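Local structure of Glyoxalase/bleomycin resistance protein/dioxygenase (Alicyclobacillus acidocaldarius subsp. acidocaldarius, 3RRI) at residues 29-34 against 45-50; 64-69 against 94-99; 72-77 against 126-131. The protein is probably a metal-dependent enzyme of the vicinal oxygen chelate superfamily, possibly a dioxygenase, whose substrate is not established. One frame throughout, in Å; residues are numbered along the deposited sequence.

Interaction 1: residues 29-34 against 45-50; sequences TKLGCK and LDFFGD
K34 and D46 form an antiparallel hydrogen-bonded pair, K34 N giving to D46 O at 3.2 Å and D46 N to K34 O at 2.9 Å, where the chain leaves helix 20-30 through G32 and joins a four-stranded sheet. The contact lies within a βαβββ module, the building unit of the vicinal oxygen chelate fold. The paired side chains run alongside each other. K34 bends at its third torsion (-144°), and its NZ makes a salt bridge, with only a weak hydrogen bond, to D46 OD2 at 3.3 Å; its stronger partner is D46 of a third subunit. The other carboxylate oxygen, D46 OD1, accepts from G49 N at 2.8 Å, an Asx motif that ties D46 to the type I' turn 47-50, and also takes a hydrogen bond from a water.

C33 and L31 make the apolar half. With CG of F47 anti to its backbone N (chi1 175°), the F47 ring comes to lie beside C33, whose SG makes an oblique sulfur-aromatic contact, 3.7 Å from F47 CD1. F48 sets CD2 over the centre of one F47 face. L31 CD2 finishes the cluster, 4.1 Å from F47 CE1 and, at the edge of the second ring, 4.2 Å from F48 CE2.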
loop_
_atom_site.group_PDB
_atom_site.type_symbol
_atom_site.label_atom_id
_atom_site.label_comp_id
_atom_site.label_asym_id
_atom_site.label_seq_id
_atom_site.Cartn_x
_atom_site.Cartn_y
_atom_site.Cartn_z
ATOM N N THR A 29 2.354 -18.266 -24.451
ATOM C CA THR A 29 1.980 -17.663 -25.724
ATOM C C THR A 29 0.497 -17.317 -25.782
ATOM O O THR A 29 0.150 -16.199 -26.180
ATOM C CB THR A 29 2.318 -18.565 -26.914
ATOM O OG1 THR A 29 3.714 -18.908 -26.882
ATOM C CG2 THR A 29 2.034 -17.835 -28.254
ATOM N N LYS A 30 -0.374 -18.241 -25.404
ATOM C CA LYS A 30 -1.809 -17.943 -25.487
ATOM C C LYS A 30 -2.335 -17.270 -24.238
ATOM O O LYS A 30 -2.953 -16.217 -24.328
ATOM C CB LYS A 30 -2.632 -19.186 -25.784
ATOM C CG LYS A 30 -2.394 -19.771 -27.175
ATOM C CD LYS A 30 -2.471 -21.271 -27.186
ATOM C CE LYS A 30 -3.763 -21.789 -26.614
ATOM N NZ LYS A 30 -3.928 -23.248 -26.941
ATOM N N LEU A 31 -2.113 -17.838 -23.053
ATOM C CA LEU A 31 -2.759 -17.269 -21.867
ATOM C C LEU A 31 -2.122 -15.937 -21.367
ATOM O O LEU A 31 -2.736 -15.160 -20.621
ATOM C CB LEU A 31 -2.852 -18.293 -20.721
ATOM C CG LEU A 31 -3.783 -18.000 -19.545
ATOM C CD1 LEU A 31 -5.275 -17.912 -19.964
ATOM C CD2 LEU A 31 -3.603 -19.068 -18.479
ATOM N N GLY A 32 -0.873 -15.682 -21.775
ATOM C CA GLY A 32 -0.209 -14.446 -21.445
ATOM C C GLY A 32 0.534 -14.447 -20.126
ATOM O O GLY A 32 0.909 -13.404 -19.667
ATOM N N CYS A 33 0.740 -15.618 -19.535
ATOM C CA CYS A 33 1.598 -15.734 -18.346
ATOM C C CYS A 33 3.045 -15.502 -18.763
ATOM O O CYS A 33 3.396 -15.535 -19.952
ATOM C CB CYS A 33 1.433 -17.104 -17.702
ATOM S SG CYS A 33 -0.261 -17.429 -17.209
ATOM N N LYS A 34 3.914 -15.245 -17.790
ATOM C CA LYS A 34 5.282 -14.953 -18.087
ATOM C C LYS A 34 6.115 -16.170 -17.731
ATOM O O LYS A 34 5.818 -16.849 -16.764
ATOM C CB LYS A 34 5.769 -13.793 -17.272
ATOM C CG LYS A 34 5.067 -12.477 -17.511
ATOM C CD LYS A 34 5.492 -11.431 -16.469
ATOM C CE LYS A 34 4.326 -10.500 -16.074
ATOM N NZ LYS A 34 4.637 -9.827 -14.765
ATOM N N LEU A 45 6.283 -20.525 -13.947
ATOM C CA LEU A 45 5.523 -19.465 -14.591
ATOM C C LEU A 45 5.054 -18.472 -13.559
ATOM O O LEU A 45 4.692 -18.847 -12.448
ATOM C CB LEU A 45 4.314 -20.060 -15.260
ATOM C CG LEU A 45 4.540 -21.092 -16.339
ATOM C CD1 LEU A 45 3.210 -21.831 -16.615
ATOM C CD2 LEU A 45 5.065 -20.454 -17.584
ATOM N N ASP A 46 5.028 -17.203 -13.944
ATOM C CA ASP A 46 4.373 -16.163 -13.185
ATOM C C ASP A 46 2.941 -16.197 -13.751
ATOM O O ASP A 46 2.668 -15.743 -14.886
ATOM C CB ASP A 46 5.085 -14.818 -13.369
ATOM C CG ASP A 46 4.292 -13.631 -12.894
ATOM O OD1 ASP A 46 3.096 -13.770 -12.553
ATOM O OD2 ASP A 46 4.894 -12.511 -12.849
ATOM N N PHE A 47 2.070 -16.804 -12.952
ATOM C CA PHE A 47 0.682 -17.066 -13.305
ATOM C C PHE A 47 -0.154 -16.027 -12.539
ATOM O O PHE A 47 -0.532 -16.223 -11.374
ATOM C CB PHE A 47 0.334 -18.509 -12.930
ATOM C CG PHE A 47 -1.114 -18.866 -13.151
ATOM C CD1 PHE A 47 -1.516 -19.379 -14.364
ATOM C CD2 PHE A 47 -2.026 -18.784 -12.123
ATOM C CE1 PHE A 47 -2.852 -19.743 -14.554
ATOM C CE2 PHE A 47 -3.349 -19.157 -12.276
ATOM C CZ PHE A 47 -3.767 -19.628 -13.522
ATOM N N PHE A 48 -0.417 -14.873 -13.175
ATOM C CA PHE A 48 -1.197 -13.786 -12.566
ATOM C C PHE A 48 -0.621 -13.318 -11.229
ATOM O O PHE A 48 -1.328 -12.820 -10.360
ATOM C CB PHE A 48 -2.677 -14.191 -12.401
ATOM C CG PHE A 48 -3.357 -14.548 -13.686
ATOM C CD1 PHE A 48 -4.082 -13.589 -14.363
ATOM C CD2 PHE A 48 -3.264 -15.808 -14.238
ATOM C CE1 PHE A 48 -4.710 -13.918 -15.578
ATOM C CE2 PHE A 48 -3.905 -16.133 -15.453
ATOM C CZ PHE A 48 -4.640 -15.163 -16.091
ATOM N N GLY A 49 0.697 -13.468 -11.091
ATOM C CA GLY A 49 1.400 -13.004 -9.894
ATOM C C GLY A 49 1.664 -14.097 -8.873
ATOM O O GLY A 49 2.401 -13.855 -7.909
ATOM N N ASP A 50 1.045 -15.253 -9.045
ATOM C CA ASP A 50 1.353 -16.466 -8.237
ATOM C C ASP A 50 2.281 -17.354 -9.085
ATOM O O ASP A 50 2.629 -17.009 -10.223
ATOM C CB ASP A 50 0.076 -17.140 -7.796
ATOM C CG ASP A 50 -0.648 -16.321 -6.763
ATOM O OD1 ASP A 50 -0.091 -16.051 -5.698
ATOM O OD2 ASP A 50 -1.791 -15.896 -6.976
HETATM O O HOH W 1 1.881 -11.440 -13.431
#

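Interaction 2: residues 64-69 against 94-99; sequences VSMYPR and PFYHDL
A classic beta bulge presents Y96 and H97 to the connecting loop 64-69: both bulge residues bond by their backbones to F114 of strand 110-116, and both side chains start out toward the 64-69 loop. Y96 reaches farther. Its CG stands anti to the backbone N (chi1 -180°), carrying the phenol across to the loop backbone, where Y96 OH lies 3.5 Å from S65 CA. V64 slides past the ring in the opposite direction and rests CG1 3.7 Å from Y96 CE1. The same two side chains, V64 and Y96, also pack on L122 of strand 122-128.

M66, present as selenomethionine, serves both rings at once. Its chain is extended until the bend at chi3 (-69°), which leaves M66 CE 3.9 Å from H97 CD2 and 4.2 Å from Y96 CE2, approaching the imidazole obliquely. That imidazole is held in its rotation from the far side: H97 ND1 donates to D98 O at 3.0 Å, almost straight (169°), close to the ring plane and onto a carbonyl lone pair. Nearer its root, M66 CG lies over one face of Y67, offset toward the rim, while the Y67 ring meets H55 of a second subunit. Side-chain packing thus joins the loop between two βαβββ modules to the bulged strand 95-98 of the second, within the paired-module architecture typical of the vicinal oxygen chelate fold.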
loop_
_atom_site.group_PDB
_atom_site.type_symbol
_atom_site.label_atom_id
_atom_site.label_comp_id
_atom_site.label_asym_id
_atom_site.label_seq_id
_atom_site.Cartn_x
_atom_site.Cartn_y
_atom_site.Cartn_z
ATOM N N VAL A 64 -11.637 -36.100 -18.007
ATOM C CA VAL A 64 -11.715 -34.894 -17.199
ATOM C C VAL A 64 -13.140 -34.658 -16.696
ATOM O O VAL A 64 -14.096 -34.775 -17.450
ATOM C CB VAL A 64 -11.177 -33.667 -17.989
ATOM C CG1 VAL A 64 -12.048 -33.372 -19.211
ATOM C CG2 VAL A 64 -11.069 -32.463 -17.090
ATOM N N SER A 65 -13.267 -34.370 -15.402
ATOM C CA SER A 65 -14.512 -33.852 -14.843
ATOM C C SER A 65 -14.202 -32.646 -13.940
ATOM O O SER A 65 -13.083 -32.517 -13.424
ATOM C CB SER A 65 -15.295 -34.949 -14.104
ATOM O OG SER A 65 -14.548 -35.487 -13.019
HETATM N N MSE A 66 -15.189 -31.770 -13.770
HETATM C CA MSE A 66 -15.018 -30.504 -13.065
HETATM C C MSE A 66 -14.405 -30.687 -11.689
HETATM O O MSE A 66 -13.515 -29.935 -11.301
HETATM C CB MSE A 66 -16.368 -29.787 -12.940
HETATM C CG MSE A 66 -16.339 -28.406 -12.270
HETATM SE SE MSE A 66 -17.965 -27.369 -12.577
HETATM C CE MSE A 66 -17.733 -27.033 -14.477
ATOM N N TYR A 67 -14.881 -31.683 -10.957
ATOM C CA TYR A 67 -14.419 -31.929 -9.591
ATOM C C TYR A 67 -13.570 -33.185 -9.564
ATOM O O TYR A 67 -13.722 -34.069 -10.404
ATOM C CB TYR A 67 -15.618 -32.070 -8.660
ATOM C CG TYR A 67 -16.507 -30.862 -8.699
ATOM C CD1 TYR A 67 -17.699 -30.864 -9.438
ATOM C CD2 TYR A 67 -16.147 -29.688 -8.042
ATOM C CE1 TYR A 67 -18.510 -29.725 -9.497
ATOM C CE2 TYR A 67 -16.952 -28.551 -8.084
ATOM C CZ TYR A 67 -18.132 -28.577 -8.809
ATOM O OH TYR A 67 -18.916 -27.452 -8.848
ATOM N N PRO A 68 -12.654 -33.308 -8.572
ATOM C CA PRO A 68 -12.417 -32.470 -7.425
ATOM C C PRO A 68 -11.219 -31.513 -7.568
ATOM O O PRO A 68 -10.873 -30.825 -6.589
ATOM C CB PRO A 68 -12.083 -33.498 -6.358
ATOM C CG PRO A 68 -11.270 -34.466 -7.065
ATOM C CD PRO A 68 -11.871 -34.543 -8.482
ATOM N N ARG A 69 -10.631 -31.447 -8.765
ATOM C CA ARG A 69 -9.416 -30.656 -9.027
ATOM C C ARG A 69 -9.573 -29.608 -10.136
ATOM O O ARG A 69 -9.936 -29.923 -11.282
ATOM C CB ARG A 69 -8.238 -31.564 -9.419
ATOM C CG ARG A 69 -7.788 -32.514 -8.280
ATOM C CD ARG A 69 -6.500 -33.145 -8.602
ATOM N NE ARG A 69 -6.035 -34.079 -7.568
ATOM C CZ ARG A 69 -5.428 -33.718 -6.441
ATOM N NH1 ARG A 69 -5.253 -32.428 -6.150
ATOM N NH2 ARG A 69 -5.036 -34.638 -5.571
ATOM N N PRO A 94 -8.921 -23.250 -25.479
ATOM C CA PRO A 94 -10.097 -24.092 -25.314
ATOM C C PRO A 94 -10.799 -23.853 -23.999
ATOM O O PRO A 94 -10.140 -23.806 -22.965
ATOM C CB PRO A 94 -9.537 -25.530 -25.356
ATOM C CG PRO A 94 -8.234 -25.417 -25.970
ATOM C CD PRO A 94 -7.712 -24.026 -25.798
ATOM N N PHE A 95 -12.118 -23.737 -24.043
ATOM C CA PHE A 95 -12.968 -23.749 -22.861
ATOM C C PHE A 95 -13.462 -25.165 -22.535
ATOM O O PHE A 95 -13.866 -25.926 -23.429
ATOM C CB PHE A 95 -14.188 -22.851 -23.065
ATOM C CG PHE A 95 -13.881 -21.387 -22.983
ATOM C CD1 PHE A 95 -13.167 -20.758 -23.986
ATOM C CD2 PHE A 95 -14.295 -20.620 -21.903
ATOM C CE1 PHE A 95 -12.878 -19.374 -23.911
ATOM C CE2 PHE A 95 -13.997 -19.267 -21.830
ATOM C CZ PHE A 95 -13.268 -18.653 -22.830
ATOM N N TYR A 96 -13.406 -25.533 -21.261
ATOM C CA TYR A 96 -14.113 -26.675 -20.726
ATOM C C TYR A 96 -15.561 -26.313 -20.435
ATOM O O TYR A 96 -16.482 -27.124 -20.647
ATOM C CB TYR A 96 -13.413 -27.181 -19.446
ATOM C CG TYR A 96 -14.086 -28.371 -18.842
ATOM C CD1 TYR A 96 -13.963 -29.630 -19.436
ATOM C CD2 TYR A 96 -14.868 -28.252 -17.696
ATOM C CE1 TYR A 96 -14.605 -30.737 -18.887
ATOM C CE2 TYR A 96 -15.506 -29.343 -17.143
ATOM C CZ TYR A 96 -15.373 -30.579 -17.747
ATOM O OH TYR A 96 -16.010 -31.661 -17.187
ATOM N N HIS A 97 -15.760 -25.119 -19.897
ATOM C CA HIS A 97 -17.095 -24.587 -19.615
ATOM C C HIS A 97 -17.122 -23.099 -19.927
ATOM O O HIS A 97 -16.308 -22.335 -19.423
ATOM C CB HIS A 97 -17.493 -24.858 -18.156
ATOM C CG HIS A 97 -18.973 -24.874 -17.921
ATOM N ND1 HIS A 97 -19.758 -23.746 -18.059
ATOM C CD2 HIS A 97 -19.812 -25.875 -17.563
ATOM C CE1 HIS A 97 -21.019 -24.053 -17.790
ATOM N NE2 HIS A 97 -21.079 -25.340 -17.498
ATOM N N ASP A 98 -18.053 -22.664 -20.787
ATOM C CA ASP A 98 -18.115 -21.267 -21.151
ATOM C C ASP A 98 -18.701 -20.446 -19.990
ATOM O O ASP A 98 -19.130 -20.996 -18.973
ATOM C CB ASP A 98 -18.970 -21.080 -22.446
ATOM C CG ASP A 98 -18.524 -19.874 -23.298
ATOM O OD1 ASP A 98 -17.982 -18.871 -22.760
ATOM O OD2 ASP A 98 -18.711 -19.915 -24.544
ATOM N N LEU A 99 -18.713 -19.138 -20.165
ATOM C CA LEU A 99 -19.184 -18.191 -19.177
ATOM C C LEU A 99 -20.530 -18.610 -18.621
ATOM O O LEU A 99 -21.493 -18.869 -19.386
ATOM C CB LEU A 99 -19.292 -16.782 -19.789
ATOM C CG LEU A 99 -19.389 -15.561 -18.895
ATOM C CD1 LEU A 99 -18.186 -15.475 -17.937
ATOM C CD2 LEU A 99 -19.447 -14.317 -19.780
#

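Interaction 3: residues 72-77 against 126-131; sequences GITFRD and KYYFDD. With ACT (acetate ion), chain D.
From its root, K126 runs across T74: K126 CB sits 3.7 Å from T74 OG1, and after the side chain bends at chi3 (-85°) K126 CE comes back to 3.3 Å from that same T74 OG1. The tip then turns to polar company. K126 NZ donates to Y128 OH at 2.9 Å and lies 3.2 Å from OXT of an acetate ion, probably from the crystallisation liquor. Y128 OH passes the chain on, giving its hydrogen to acetate O at 2.7 Å. A second subunit adds Q51, hydrogen-bonded to K126 NZ, and R37, which also holds the ion. The other branch of T74, its methyl CG2, meets the edge of the Y128 ring, 3.4 Å from Y128 CD2.

Beneath these side chains two parallel strands, 72-74 and 126-128, run 19° apart in the second βαβββ module of the vicinal oxygen chelate fold. K126 N donates to I73 O, and F75 N returns the bond to K126 O at 3.0 Å. G72, I73 and T74 also pair antiparallel with a strand of the second subunit, continuing the sheet across the interface.

Past this bridge, waters link F75 O to Y128 N and R76 O to Y128 O, and the Y127 ring turns its edge to the carbonyl oxygens of F75 and R76. Farther out, R76 NH1 and D131 OD2 form a salt bridge at 3.1 Å whose hydrogen bond is weak, guanidinium and carboxylate planes 63° apart; R76 NE binds N8 O of the second subunit, and D131 OD2 accepts from H80 of a fifth.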
loop_
_atom_site.group_PDB
_atom_site.type_symbol
_atom_site.label_atom_id
_atom_site.label_comp_id
_atom_site.label_asym_id
_atom_site.label_seq_id
_atom_site.Cartn_x
_atom_site.Cartn_y
_atom_site.Cartn_z
ATOM N N GLY A 72 -7.297 -21.539 -10.274
ATOM C CA GLY A 72 -7.295 -20.321 -11.026
ATOM C C GLY A 72 -7.273 -19.126 -10.145
ATOM O O GLY A 72 -6.764 -19.186 -9.006
ATOM N N ILE A 73 -7.792 -18.024 -10.657
ATOM C CA ILE A 73 -7.793 -16.735 -9.983
ATOM C C ILE A 73 -9.210 -16.243 -9.807
ATOM O O ILE A 73 -10.024 -16.371 -10.739
ATOM C CB ILE A 73 -6.973 -15.672 -10.740
ATOM C CG1 ILE A 73 -5.571 -16.196 -11.082
ATOM C CG2 ILE A 73 -6.963 -14.364 -9.967
ATOM C CD1 ILE A 73 -4.633 -16.522 -9.833
ATOM N N THR A 74 -9.502 -15.659 -8.660
ATOM C CA THR A 74 -10.750 -14.927 -8.415
ATOM C C THR A 74 -10.411 -13.455 -8.405
ATOM O O THR A 74 -9.559 -12.991 -7.660
ATOM C CB THR A 74 -11.402 -15.366 -7.123
ATOM O OG1 THR A 74 -11.621 -16.770 -7.176
ATOM C CG2 THR A 74 -12.707 -14.594 -6.798
ATOM N N PHE A 75 -10.995 -12.714 -9.346
ATOM C CA PHE A 75 -10.647 -11.334 -9.534
ATOM C C PHE A 75 -11.574 -10.411 -8.761
ATOM O O PHE A 75 -12.781 -10.568 -8.824
ATOM C CB PHE A 75 -10.761 -10.944 -11.027
ATOM C CG PHE A 75 -9.798 -11.654 -11.903
ATOM C CD1 PHE A 75 -8.441 -11.288 -11.910
ATOM C CD2 PHE A 75 -10.207 -12.705 -12.712
ATOM C CE1 PHE A 75 -7.555 -11.971 -12.712
ATOM C CE2 PHE A 75 -9.317 -13.372 -13.518
ATOM C CZ PHE A 75 -7.987 -13.027 -13.498
ATOM N N ARG A 76 -11.013 -9.435 -8.051
ATOM C CA ARG A 76 -11.835 -8.454 -7.339
ATOM C C ARG A 76 -12.530 -7.520 -8.332
ATOM O O ARG A 76 -13.686 -7.143 -8.124
ATOM C CB ARG A 76 -11.053 -7.606 -6.326
ATOM C CG ARG A 76 -12.013 -6.834 -5.390
ATOM C CD ARG A 76 -11.353 -6.377 -4.109
ATOM N NE ARG A 76 -10.714 -7.471 -3.351
ATOM C CZ ARG A 76 -11.063 -7.901 -2.133
ATOM N NH1 ARG A 76 -12.093 -7.356 -1.478
ATOM N NH2 ARG A 76 -10.364 -8.891 -1.555
ATOM N N ASP A 77 -11.802 -7.133 -9.357
ATOM C CA ASP A 77 -12.252 -6.154 -10.358
ATOM C C ASP A 77 -12.836 -6.897 -11.543
ATOM O O ASP A 77 -12.141 -7.594 -12.246
ATOM C CB ASP A 77 -11.041 -5.318 -10.788
ATOM C CG ASP A 77 -11.391 -4.120 -11.690
ATOM O OD1 ASP A 77 -12.529 -4.053 -12.246
ATOM O OD2 ASP A 77 -10.483 -3.245 -11.829
ATOM N N LYS A 126 -13.006 -16.692 -11.686
ATOM C CA LYS A 126 -14.240 -16.316 -11.028
ATOM C C LYS A 126 -14.293 -14.815 -10.738
ATOM O O LYS A 126 -13.280 -14.155 -10.601
ATOM C CB LYS A 126 -14.400 -17.047 -9.677
ATOM C CG LYS A 126 -14.461 -18.549 -9.738
ATOM C CD LYS A 126 -14.937 -19.169 -8.405
ATOM C CE LYS A 126 -13.729 -19.351 -7.442
ATOM N NZ LYS A 126 -14.113 -20.194 -6.232
ATOM N N TYR A 127 -15.509 -14.299 -10.649
ATOM C CA TYR A 127 -15.778 -12.988 -10.130
ATOM C C TYR A 127 -17.010 -13.052 -9.234
ATOM O O TYR A 127 -18.084 -13.469 -9.697
ATOM C CB TYR A 127 -16.023 -11.988 -11.281
ATOM C CG TYR A 127 -16.583 -10.694 -10.808
ATOM C CD1 TYR A 127 -15.767 -9.736 -10.248
ATOM C CD2 TYR A 127 -17.969 -10.429 -10.869
ATOM C CE1 TYR A 127 -16.248 -8.562 -9.800
ATOM C CE2 TYR A 127 -18.462 -9.241 -10.394
ATOM C CZ TYR A 127 -17.603 -8.315 -9.842
ATOM O OH TYR A 127 -18.073 -7.108 -9.360
ATOM N N TYR A 128 -16.893 -12.628 -7.966
ATOM C CA TYR A 128 -17.985 -12.632 -7.011
ATOM C C TYR A 128 -18.633 -11.260 -6.950
ATOM O O TYR A 128 -17.961 -10.230 -6.867
ATOM C CB TYR A 128 -17.506 -13.042 -5.580
ATOM C CG TYR A 128 -17.189 -14.515 -5.442
ATOM C CD1 TYR A 128 -18.111 -15.389 -4.905
ATOM C CD2 TYR A 128 -15.947 -15.013 -5.840
ATOM C CE1 TYR A 128 -17.835 -16.740 -4.782
ATOM C CE2 TYR A 128 -15.639 -16.378 -5.721
ATOM C CZ TYR A 128 -16.578 -17.234 -5.172
ATOM O OH TYR A 128 -16.249 -18.570 -5.062
ATOM N N PHE A 129 -19.970 -11.259 -6.943
ATOM C CA PHE A 129 -20.753 -10.033 -6.870
ATOM C C PHE A 129 -20.630 -9.320 -5.514
ATOM O O PHE A 129 -20.644 -8.087 -5.438
ATOM C CB PHE A 129 -22.200 -10.335 -7.290
ATOM C CG PHE A 129 -22.309 -10.716 -8.739
ATOM C CD1 PHE A 129 -22.251 -9.741 -9.706
ATOM C CD2 PHE A 129 -22.340 -12.040 -9.136
ATOM C CE1 PHE A 129 -22.293 -10.077 -11.059
ATOM C CE2 PHE A 129 -22.360 -12.387 -10.491
ATOM C CZ PHE A 129 -22.346 -11.398 -11.442
ATOM N N ASP A 130 -20.407 -10.108 -4.455
ATOM C CA ASP A 130 -20.075 -9.582 -3.114
ATOM C C ASP A 130 -18.661 -10.075 -2.821
ATOM O O ASP A 130 -18.428 -11.280 -2.688
ATOM C CB ASP A 130 -21.090 -10.070 -2.092
ATOM C CG ASP A 130 -20.809 -9.582 -0.676
ATOM O OD1 ASP A 130 -19.648 -9.243 -0.404
ATOM O OD2 ASP A 130 -21.755 -9.535 0.133
ATOM N N ASP A 131 -17.724 -9.119 -2.768
ATOM C CA ASP A 131 -16.292 -9.462 -2.552
ATOM C C ASP A 131 -15.959 -10.181 -1.266
ATOM O O ASP A 131 -14.948 -10.887 -1.225
ATOM C CB ASP A 131 -15.321 -8.281 -2.820
ATOM C CG ASP A 131 -15.485 -7.096 -1.877
ATOM O OD1 ASP A 131 -16.252 -7.159 -0.906
ATOM O OD2 ASP A 131 -14.793 -6.070 -2.134
HETATM C C ACT D . -17.327 -21.584 -3.894
HETATM O O ACT D . -17.846 -20.433 -4.049
HETATM O OXT ACT D . -16.174 -21.789 -4.362
HETATM C CH3 ACT D . -18.058 -22.662 -3.159
HETATM O O HOH W 2 -14.438 -11.611 -6.945
HETATM O O HOH W 3 -15.655 -9.096 -6.341
#

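In the fold
Read from the N terminus, interaction 1 comes first and is complete before the others open: it closes the short excursion from the end of helix 20-30 through the hairpin of strands 34-39 and 42-47. Interactions 2 and 3 then cross, since 64-69 pairs with 94-99 only after 72-77 has passed, and 72-77 waits for 126-131. Interaction 2 ties the connecting loop to the bulged strand 95-98, and interaction 3 joins the first and last strands of the second module, 70-74 and 122-128. Among the places where the modules meet, F47 and F48 of interaction 1 pack on I73 of interaction 3, and F48 on F75; K30 touches P94 of interaction 2.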